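Local structure of putative phosphomethylpyrimidine kinase (Bacteroides thetaiotaomicron, 3MBH) at residues Ala140-Pro145 / Pro179-Ile184. The protein is probably an ATP-dependent pyridoxal kinase of the ribokinase superfamily, phosphorylating the vitamin B6 aldehyde pyridoxal. Numbering follows the deposited sequence.
Sequences ADVITP and PQVVII
The proline rings of P179 and P145 meet I143 and I183, respectively, at opposite ends of this short parallel pairing. At one end CG of P179 lies 3.9 Å from CG2 of I143, while the CA of P179 makes a CA-H...O contact with the carbonyl of A140; at the other CD of P145 comes within 3.0 Å of I183 O. P145 N carries no hydrogen, so I183 O gets no backbone bond from it. Between them the strands are laced by hydrogen bonds from V181 N to D141 O (2.9 Å), from I143 N to V181 O and from I183 N to I143 O. On one face V142 and V181 lie side by side, their CG1 methyls 3.9 Å apart; V142 packs on L235 of helix 223-236, while I183, two residues beyond V181, meets F227 and I231 of the same helix. The other face carries I143 and V182, and helix 164-176 covers V182. With CG1 of I143 set between its backbone N and carbonyl carbon (chi1 62°), this branch reaches both P179 CG and V182 CG1. Trimming I143 to an alanine takes away both branches and is likely to open a gap beside the P179 ring and cost V182 its contact across the strands. A water bridges D141 OD1 and Q180 N, while D141 OD2 accepts from I109 N on the adjoining strand. Helices over both faces of parallel strands, joined here by a helical crossover, are typical of the ribokinase-like alpha/beta fold.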
# COMPACT_ATOMS: atom_id res chain seq x y z
N ALA A 140 -25.28 10.44 25.36
CA ALA A 140 -24.28 10.25 24.28
C ALA A 140 -23.83 11.57 23.69
O ALA A 140 -24.58 12.54 23.72
CB ALA A 140 -24.86 9.42 23.18
N ASP A 141 -22.64 11.55 23.09
CA ASP A 141 -22.14 12.68 22.30
C ASP A 141 -22.58 12.58 20.84
O ASP A 141 -22.86 13.60 20.17
CB ASP A 141 -20.61 12.74 22.35
CG ASP A 141 -20.06 12.86 23.77
OD1 ASP A 141 -20.61 13.64 24.53
OD2 ASP A 141 -19.09 12.19 24.13
N VAL A 142 -22.65 11.36 20.34
CA VAL A 142 -22.95 11.08 18.93
C VAL A 142 -23.98 9.97 18.92
O VAL A 142 -23.75 8.97 19.55
CB VAL A 142 -21.68 10.63 18.15
CG1 VAL A 142 -22.02 10.47 16.55
CG2 VAL A 142 -20.51 11.63 18.33
N ILE A 143 -25.13 10.16 18.26
CA ILE A 143 -26.08 9.10 18.02
C ILE A 143 -26.37 8.90 16.54
O ILE A 143 -26.33 9.84 15.75
CB ILE A 143 -27.44 9.30 18.79
CG1 ILE A 143 -28.15 10.59 18.35
CG2 ILE A 143 -27.23 9.30 20.33
CD1 ILE A 143 -29.62 10.70 18.92
N THR A 144 -26.66 7.67 16.16
CA THR A 144 -26.79 7.32 14.76
C THR A 144 -28.11 6.55 14.42
O THR A 144 -28.09 5.51 13.77
CB THR A 144 -25.59 6.50 14.33
OG1 THR A 144 -25.46 5.33 15.16
CG2 THR A 144 -24.25 7.35 14.42
N PRO A 145 -29.26 7.07 14.84
CA PRO A 145 -30.51 6.41 14.44
C PRO A 145 -30.74 6.32 12.94
O PRO A 145 -30.45 7.29 12.22
CB PRO A 145 -31.57 7.34 14.94
CG PRO A 145 -30.87 8.68 15.12
CD PRO A 145 -29.47 8.40 15.41
N PRO A 179 -27.18 15.00 22.62
CA PRO A 179 -26.07 14.76 21.73
C PRO A 179 -25.64 15.95 20.94
O PRO A 179 -26.48 16.62 20.35
CB PRO A 179 -26.61 13.68 20.79
CG PRO A 179 -27.67 13.02 21.55
CD PRO A 179 -28.25 14.01 22.46
N GLN A 180 -24.33 16.21 20.92
CA GLN A 180 -23.78 17.28 20.12
C GLN A 180 -23.90 16.94 18.64
O GLN A 180 -24.09 17.81 17.83
CB GLN A 180 -22.32 17.51 20.51
CG GLN A 180 -21.58 18.54 19.59
CD GLN A 180 -20.06 18.49 19.73
OE1 GLN A 180 -19.52 18.38 20.85
NE2 GLN A 180 -19.36 18.55 18.58
N VAL A 181 -23.78 15.66 18.31
CA VAL A 181 -23.86 15.18 16.91
C VAL A 181 -24.96 14.15 16.78
O VAL A 181 -25.04 13.14 17.57
CB VAL A 181 -22.53 14.58 16.42
CG1 VAL A 181 -22.68 13.96 14.96
CG2 VAL A 181 -21.42 15.67 16.39
N VAL A 182 -25.83 14.40 15.81
CA VAL A 182 -26.92 13.50 15.52
C VAL A 182 -26.81 13.17 14.04
O VAL A 182 -26.68 14.07 13.22
CB VAL A 182 -28.29 14.14 15.79
CG1 VAL A 182 -29.43 13.18 15.44
CG2 VAL A 182 -28.37 14.62 17.28
N ILE A 183 -26.85 11.87 13.72
CA ILE A 183 -26.82 11.42 12.34
C ILE A 183 -28.05 10.57 12.12
O ILE A 183 -28.31 9.64 12.90
CB ILE A 183 -25.48 10.64 12.05
CG1 ILE A 183 -24.24 11.50 12.40
CG2 ILE A 183 -25.48 10.14 10.61
CD1 ILE A 183 -22.93 10.72 12.42
N ILE A 184 -28.82 10.87 11.08
CA ILE A 184 -29.97 10.07 10.73
C ILE A 184 -29.66 9.34 9.43
O ILE A 184 -29.39 9.98 8.41
CB ILE A 184 -31.27 10.91 10.57
CG1 ILE A 184 -31.57 11.65 11.86
CG2 ILE A 184 -32.45 9.97 10.15
CD1 ILE A 184 -32.69 12.67 11.79
O HOH W 1 -22.29 15.79 23.45